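Local coordinates for protein heavy metal cation tricomponent efflux pump ZneA(CzcA-like) (PDB 4K0J) that serves as the inner-membrane RND pump of a heavy-metal efflux system, probably exporting zinc ions in exchange for protons, at residues L722-L732 with T773-L784; T679-T687 with V699-L707. All coordinates share one frame; numbering follows the deposited sequence.

Following the chain from its N terminus, contact 2 comes first: helix 676-690 turns back through an eight-residue connection to strand 699-701, a short local closure. Strand 707-714 then carries the chain outward, and after helix 716-720 contact 1 opens; its 40 intervening residues include strands 741-747 and 750-758 before the hairpin at 773-784 closes the larger loop. The two contacts stand in series, neither nested nor crossing, with centres 42 Å apart and nearest atoms about 18 Å apart. Strand 788-802 runs back antiparallel to 707-714 and leads into strand 807-812, so this pair joins the helix-and-hairpin unit of contact 1 to the helix-on-sheet unit of contact 2.

Contact 1 of 2, residues L722-L732 with T773-L784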
# COMPACT_ATOMS: atom_id res chain seq x y z
N LEU C 722 28.18 -53.47 -0.18
CA LEU C 722 29.13 -53.10 0.87
C LEU C 722 28.42 -52.45 2.05
O LEU C 722 29.06 -52.08 3.03
CB LEU C 722 30.20 -52.15 0.33
CG LEU C 722 31.16 -52.68 -0.74
CD1 LEU C 722 32.32 -51.72 -0.96
CD2 LEU C 722 31.68 -54.06 -0.38
N GLY C 723 27.10 -52.31 1.95
CA GLY C 723 26.32 -51.69 3.00
C GLY C 723 26.79 -50.27 3.30
O GLY C 723 27.40 -50.02 4.34
N ILE C 724 26.50 -49.35 2.37
CA ILE C 724 26.87 -47.95 2.52
C ILE C 724 25.78 -47.06 1.92
O ILE C 724 25.23 -47.38 0.87
CB ILE C 724 28.24 -47.63 1.87
CG1 ILE C 724 29.38 -48.04 2.81
CG2 ILE C 724 28.36 -46.15 1.50
CD1 ILE C 724 30.65 -47.24 2.63
N ASN C 725 25.47 -45.96 2.60
CA ASN C 725 24.51 -44.98 2.10
C ASN C 725 25.18 -43.93 1.23
O ASN C 725 26.32 -43.53 1.48
CB ASN C 725 23.82 -44.27 3.26
CG ASN C 725 23.06 -45.22 4.16
OD1 ASN C 725 22.34 -46.09 3.69
ND2 ASN C 725 23.23 -45.05 5.46
N VAL C 726 24.47 -43.46 0.22
CA VAL C 726 24.98 -42.38 -0.60
C VAL C 726 25.11 -41.13 0.27
O VAL C 726 25.94 -40.27 -0.00
CB VAL C 726 24.09 -42.12 -1.83
CG1 VAL C 726 23.17 -43.30 -2.08
CG2 VAL C 726 23.27 -40.84 -1.65
N ALA C 727 24.31 -41.06 1.32
CA ALA C 727 24.36 -39.93 2.25
C ALA C 727 25.68 -39.86 3.02
O ALA C 727 26.10 -38.77 3.42
CB ALA C 727 23.18 -39.99 3.21
N ASP C 728 26.32 -41.01 3.22
CA ASP C 728 27.61 -41.06 3.91
C ASP C 728 28.66 -40.40 3.02
O ASP C 728 29.52 -39.64 3.48
CB ASP C 728 28.03 -42.50 4.19
CG ASP C 728 26.88 -43.38 4.68
OD1 ASP C 728 26.90 -44.59 4.39
OD2 ASP C 728 25.97 -42.86 5.35
N VAL C 729 28.56 -40.71 1.73
CA VAL C 729 29.43 -40.18 0.70
C VAL C 729 29.25 -38.68 0.56
O VAL C 729 30.21 -37.92 0.62
CB VAL C 729 29.10 -40.83 -0.64
CG1 VAL C 729 30.24 -40.65 -1.63
CG2 VAL C 729 28.80 -42.31 -0.43
N MET C 730 28.01 -38.25 0.36
CA MET C 730 27.67 -36.84 0.23
C MET C 730 28.08 -36.06 1.47
O MET C 730 28.48 -34.90 1.37
CB MET C 730 26.18 -36.67 -0.03
CG MET C 730 25.66 -37.48 -1.20
SD MET C 730 26.38 -36.99 -2.78
CE MET C 730 27.30 -38.46 -3.19
N ALA C 731 27.97 -36.69 2.63
CA ALA C 731 28.43 -36.08 3.86
C ALA C 731 29.94 -35.88 3.77
O ALA C 731 30.46 -34.81 4.09
CB ALA C 731 28.09 -36.94 5.06
N LEU C 732 30.62 -36.93 3.30
CA LEU C 732 32.06 -36.91 3.15
C LEU C 732 32.50 -35.76 2.26
O LEU C 732 33.50 -35.11 2.54
CB LEU C 732 32.56 -38.23 2.57
CG LEU C 732 34.02 -38.31 2.13
CD1 LEU C 732 34.92 -38.68 3.29
CD2 LEU C 732 34.18 -39.31 0.99
N THR C 773 38.92 -42.90 3.08
CA THR C 773 38.00 -43.98 3.41
C THR C 773 36.76 -43.53 4.19
O THR C 773 36.69 -42.41 4.69
CB THR C 773 38.73 -45.08 4.20
OG1 THR C 773 37.97 -46.30 4.15
CG2 THR C 773 38.91 -44.65 5.65
N LEU C 774 35.79 -44.44 4.28
CA LEU C 774 34.57 -44.24 5.04
C LEU C 774 34.04 -45.61 5.47
O LEU C 774 34.01 -46.55 4.68
CB LEU C 774 33.53 -43.48 4.22
CG LEU C 774 32.91 -44.17 3.00
CD1 LEU C 774 31.53 -43.60 2.70
CD2 LEU C 774 33.81 -44.03 1.78
N THR C 775 33.62 -45.72 6.73
CA THR C 775 33.22 -47.01 7.28
C THR C 775 31.91 -47.55 6.69
O THR C 775 31.20 -46.84 5.97
CB THR C 775 33.12 -46.97 8.81
OG1 THR C 775 32.34 -45.84 9.21
CG2 THR C 775 34.51 -46.86 9.43
N ALA C 776 31.60 -48.80 7.01
CA ALA C 776 30.44 -49.48 6.43
C ALA C 776 29.55 -50.11 7.50
O ALA C 776 29.59 -49.72 8.67
CB ALA C 776 30.89 -50.54 5.43
N ALA C 777 28.74 -51.08 7.08
CA ALA C 777 27.83 -51.78 7.98
C ALA C 777 28.53 -52.92 8.72
O ALA C 777 28.07 -53.36 9.78
CB ALA C 777 26.62 -52.31 7.22
N ASN C 778 29.64 -53.38 8.16
CA ASN C 778 30.41 -54.47 8.76
C ASN C 778 31.40 -53.97 9.81
O ASN C 778 32.17 -54.75 10.38
CB ASN C 778 31.15 -55.27 7.68
CG ASN C 778 31.82 -54.38 6.66
OD1 ASN C 778 32.89 -53.82 6.91
ND2 ASN C 778 31.20 -54.23 5.50
N GLY C 779 31.38 -52.66 10.07
CA GLY C 779 32.24 -52.06 11.08
C GLY C 779 33.70 -52.02 10.67
O GLY C 779 34.59 -52.21 11.50
N ALA C 780 33.95 -51.75 9.40
CA ALA C 780 35.31 -51.67 8.88
C ALA C 780 35.40 -50.66 7.75
O ALA C 780 34.46 -50.51 6.97
CB ALA C 780 35.79 -53.04 8.43
N HIS C 781 36.53 -49.98 7.66
CA HIS C 781 36.74 -48.94 6.65
C HIS C 781 36.53 -49.43 5.22
O HIS C 781 36.77 -50.60 4.91
CB HIS C 781 38.14 -48.33 6.79
CG HIS C 781 39.25 -49.32 6.61
ND1 HIS C 781 39.87 -49.95 7.66
CD2 HIS C 781 39.85 -49.78 5.49
CE1 HIS C 781 40.80 -50.76 7.20
NE2 HIS C 781 40.81 -50.68 5.88
N VAL C 782 36.08 -48.53 4.35
CA VAL C 782 35.91 -48.82 2.92
C VAL C 782 36.35 -47.62 2.09
O VAL C 782 35.83 -46.52 2.27
CB VAL C 782 34.45 -49.16 2.57
CG1 VAL C 782 34.25 -49.14 1.07
CG2 VAL C 782 34.06 -50.52 3.13
N ALA C 783 37.30 -47.83 1.19
CA ALA C 783 37.81 -46.74 0.36
C ALA C 783 36.72 -46.20 -0.54
O ALA C 783 35.83 -46.93 -0.96
CB ALA C 783 38.99 -47.21 -0.47
N LEU C 784 36.79 -44.90 -0.83
CA LEU C 784 35.74 -44.22 -1.59
C LEU C 784 35.66 -44.68 -3.05
O LEU C 784 34.57 -44.76 -3.62
CB LEU C 784 35.95 -42.71 -1.52
CG LEU C 784 34.94 -41.86 -2.30
CD1 LEU C 784 33.56 -42.03 -1.70
CD2 LEU C 784 35.36 -40.40 -2.34
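Leu732 and Leu784 both send CG away from the backbone N, chi1 171° and 179°, which lets their forked ends meet between helix 726-737 and the hairpin, with Leu732 CD2 3.7 Å from Leu784 CD2. The other branch of Leu784 is shared with the preceding helix turn, where its CD1 lies 3.6 Å from Val729 CG1. Leu774 takes a different route: its CG sits between the backbone N and the carbonyl carbon (chi1 67°), and CD1 projects to the start of the helix. There it meets Ile724 CD1 at 3.7 Å and also touches the aliphatic Asp728 CB. Ile724 reaches further, its CD1 lying 3.4 Å from Thr775 O and just beside Val782, while its CG1 packs on Ala776 CB. At the edge of the patch, Leu722 CD1 rests 3.8 Å from Val782 CG1.

Strands 773-775 and 781-783 hold this surface in shape through the hydrogen-bonded pair Leu774 and Val782, whose side chains both face the first segment. Polar linkage across the interface is slight: Ala777 N gives a weak, bent bond to Gly723 O at 3.2 Å. Within 722-732, the backbone N of Asn725 donates to Asp728 OD1 at 2.7 Å, arriving from above the carboxylate plane and tying the helix start to its first turn. Val726, Ala727 and Met730, on other sides of the helix, pack against a neighbouring subunit, while Val729 also touches Val714 of the outgoing strand.

The unit lies far from the centre of the chain, consistent with the docking (funnel) domain of RND pumps such as AcrB. Its chemistry is that of branched aliphatic groups interlocking between helix and hairpin, with cohesion that should come mainly from hydrophobic burial.

Contact 2 of 2, residues T679-T687 with V699-L707; sequences TRQVATAIT and VIIDQEPPL
Van der Waals contacts come first. Ile701 points from strand 699-701 toward helix 676-690, and its CD1 lies 3.6 Å from Ala683 CB. One turn further along the helix, Thr687 and Val699 slide past each other, CG2 of the threonine meeting CG1 of the valine at 3.7 Å. Thr687 also crosses Ile701 at about a right angle, with its OG1 3.5 Å from Ile701 CG1.

That hydroxyl is not left to the hydrocarbon: Thr687 OG1 donates to Ala683 O at 3.0 Å. The same carbonyl accepts Thr687 N from the opposite face of its plane, and Thr684 grips Arg680 O in the same two-pronged way. These bonds stay inside the helix, leaving the face with Ala683 and Thr687 to pack on the strand.

The guanidinium contact lies toward the start of the helix segment. Arg680 is bent at chi2 and chi3 (37°), and the CG-CD edge of Pro706 lies over one guanidinium face, CD 3.4 Å above its plane and over its centre. Outside the two segments, NH2 forms a salt bridge with Glu796 of strand 788-802, which should help fix the group's rotation.

Helix segment 679-687 and strand 699-701 run nearly antiparallel, 175°, with axes 8.6 Å apart at their closest. Strands 667-672 and 699-701 flank strand 807-812, and helix 676-690 links them: the split beta-alpha-beta unit of a ferredoxin-like subdomain, as in the porter domain of RND pumps.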
# COMPACT_ATOMS: atom_id res chain seq x y z
N THR C 679 23.34 -23.81 -29.56
CA THR C 679 23.20 -22.38 -29.31
C THR C 679 24.58 -21.75 -29.19
O THR C 679 24.80 -20.65 -29.70
CB THR C 679 22.39 -22.05 -28.04
OG1 THR C 679 22.79 -22.93 -26.98
CG2 THR C 679 20.91 -22.20 -28.29
N ARG C 680 25.50 -22.45 -28.55
CA ARG C 680 26.88 -21.96 -28.45
C ARG C 680 27.59 -21.95 -29.80
O ARG C 680 28.45 -21.10 -30.05
CB ARG C 680 27.69 -22.75 -27.42
CG ARG C 680 29.09 -22.19 -27.18
CD ARG C 680 29.48 -22.34 -25.73
NE ARG C 680 28.98 -23.60 -25.19
CZ ARG C 680 28.29 -23.70 -24.06
NH1 ARG C 680 28.03 -22.62 -23.34
NH2 ARG C 680 27.88 -24.89 -23.65
N GLN C 681 27.24 -22.90 -30.66
CA GLN C 681 27.79 -22.94 -32.01
C GLN C 681 27.37 -21.70 -32.79
O GLN C 681 28.21 -20.92 -33.27
CB GLN C 681 27.32 -24.21 -32.73
CG GLN C 681 27.89 -25.50 -32.16
CD GLN C 681 27.25 -26.73 -32.78
OE1 GLN C 681 26.44 -26.63 -33.69
NE2 GLN C 681 27.62 -27.90 -32.27
N VAL C 682 26.05 -21.52 -32.91
CA VAL C 682 25.48 -20.37 -33.60
C VAL C 682 26.02 -19.07 -33.00
O VAL C 682 26.29 -18.12 -33.72
CB VAL C 682 23.94 -20.38 -33.52
CG1 VAL C 682 23.36 -19.08 -34.06
CG2 VAL C 682 23.38 -21.57 -34.27
N ALA C 683 26.18 -19.06 -31.68
CA ALA C 683 26.73 -17.90 -31.00
C ALA C 683 28.17 -17.65 -31.41
O ALA C 683 28.60 -16.50 -31.52
CB ALA C 683 26.63 -18.07 -29.50
N THR C 684 28.93 -18.72 -31.62
CA THR C 684 30.30 -18.60 -32.11
C THR C 684 30.28 -17.93 -33.47
O THR C 684 31.07 -17.02 -33.75
CB THR C 684 31.00 -19.97 -32.23
OG1 THR C 684 31.17 -20.54 -30.92
CG2 THR C 684 32.36 -19.84 -32.89
N ALA C 685 29.34 -18.37 -34.31
CA ALA C 685 29.14 -17.74 -35.61
C ALA C 685 28.87 -16.24 -35.50
O ALA C 685 29.61 -15.43 -36.04
CB ALA C 685 28.02 -18.43 -36.37
N ILE C 686 27.80 -15.88 -34.78
CA ILE C 686 27.40 -14.49 -34.63
C ILE C 686 28.51 -13.64 -34.02
O ILE C 686 28.65 -12.46 -34.35
CB ILE C 686 26.10 -14.35 -33.80
CG1 ILE C 686 24.93 -15.02 -34.51
CG2 ILE C 686 25.76 -12.89 -33.53
CD1 ILE C 686 23.56 -14.59 -34.01
N THR C 687 29.30 -14.24 -33.15
CA THR C 687 30.41 -13.53 -32.55
C THR C 687 31.46 -13.20 -33.60
O THR C 687 31.81 -12.03 -33.79
CB THR C 687 31.05 -14.34 -31.43
OG1 THR C 687 30.22 -14.25 -30.26
CG2 THR C 687 32.44 -13.80 -31.10
N VAL C 699 33.19 -7.59 -28.62
CA VAL C 699 32.19 -8.64 -28.84
C VAL C 699 32.59 -9.92 -28.11
O VAL C 699 33.70 -10.42 -28.31
CB VAL C 699 32.02 -9.01 -30.33
CG1 VAL C 699 31.23 -10.31 -30.48
CG2 VAL C 699 31.31 -7.89 -31.09
N ILE C 700 31.70 -10.45 -27.27
CA ILE C 700 31.97 -11.71 -26.59
C ILE C 700 30.71 -12.50 -26.29
O ILE C 700 29.61 -11.97 -26.37
CB ILE C 700 32.74 -11.51 -25.27
CG1 ILE C 700 32.49 -10.11 -24.72
CG2 ILE C 700 34.22 -11.74 -25.48
CD1 ILE C 700 33.41 -9.73 -23.58
N ILE C 701 30.87 -13.78 -25.97
CA ILE C 701 29.75 -14.59 -25.50
C ILE C 701 29.68 -14.47 -23.99
O ILE C 701 30.59 -14.92 -23.29
CB ILE C 701 29.91 -16.07 -25.88
CG1 ILE C 701 29.78 -16.26 -27.40
CG2 ILE C 701 28.87 -16.93 -25.16
CD1 ILE C 701 29.78 -17.71 -27.84
N ASP C 702 28.62 -13.84 -23.50
CA ASP C 702 28.46 -13.58 -22.08
C ASP C 702 28.59 -14.85 -21.24
O ASP C 702 29.33 -14.88 -20.26
CB ASP C 702 27.12 -12.91 -21.81
CG ASP C 702 27.09 -12.16 -20.49
OD1 ASP C 702 28.05 -11.40 -20.22
OD2 ASP C 702 26.12 -12.34 -19.72
N GLN C 703 27.87 -15.90 -21.64
CA GLN C 703 27.95 -17.19 -20.94
C GLN C 703 29.32 -17.84 -21.15
O GLN C 703 29.74 -18.11 -22.28
CB GLN C 703 26.84 -18.14 -21.39
CG GLN C 703 25.45 -17.72 -20.96
CD GLN C 703 24.89 -16.59 -21.80
OE1 GLN C 703 25.57 -16.08 -22.70
NE2 GLN C 703 23.65 -16.20 -21.52
N GLU C 704 30.00 -18.08 -20.05
CA GLU C 704 31.32 -18.70 -20.07
C GLU C 704 31.20 -20.16 -20.48
O GLU C 704 30.18 -20.79 -20.21
CB GLU C 704 31.99 -18.55 -18.70
CG GLU C 704 31.07 -18.76 -17.50
CD GLU C 704 30.17 -17.57 -17.20
OE1 GLU C 704 29.48 -17.58 -16.15
OE2 GLU C 704 30.14 -16.62 -18.01
N PRO C 705 32.23 -20.70 -21.15
CA PRO C 705 32.23 -22.08 -21.64
C PRO C 705 32.02 -23.10 -20.53
O PRO C 705 32.21 -22.77 -19.36
CB PRO C 705 33.63 -22.24 -22.22
CG PRO C 705 34.04 -20.87 -22.58
CD PRO C 705 33.47 -19.99 -21.53
N PRO C 706 31.63 -24.33 -20.90
CA PRO C 706 31.60 -25.40 -19.90
C PRO C 706 33.00 -25.65 -19.33
O PRO C 706 33.99 -25.42 -20.01
CB PRO C 706 31.10 -26.61 -20.70
CG PRO C 706 30.34 -26.03 -21.82
CD PRO C 706 31.05 -24.77 -22.18
N LEU C 707 33.06 -26.10 -18.09
CA LEU C 707 34.33 -26.30 -17.41
C LEU C 707 34.46 -27.73 -16.90
O LEU C 707 33.46 -28.41 -16.66
CB LEU C 707 34.45 -25.33 -16.24
CG LEU C 707 34.49 -23.87 -16.62
CD1 LEU C 707 34.74 -23.03 -15.38
CD2 LEU C 707 35.58 -23.66 -17.65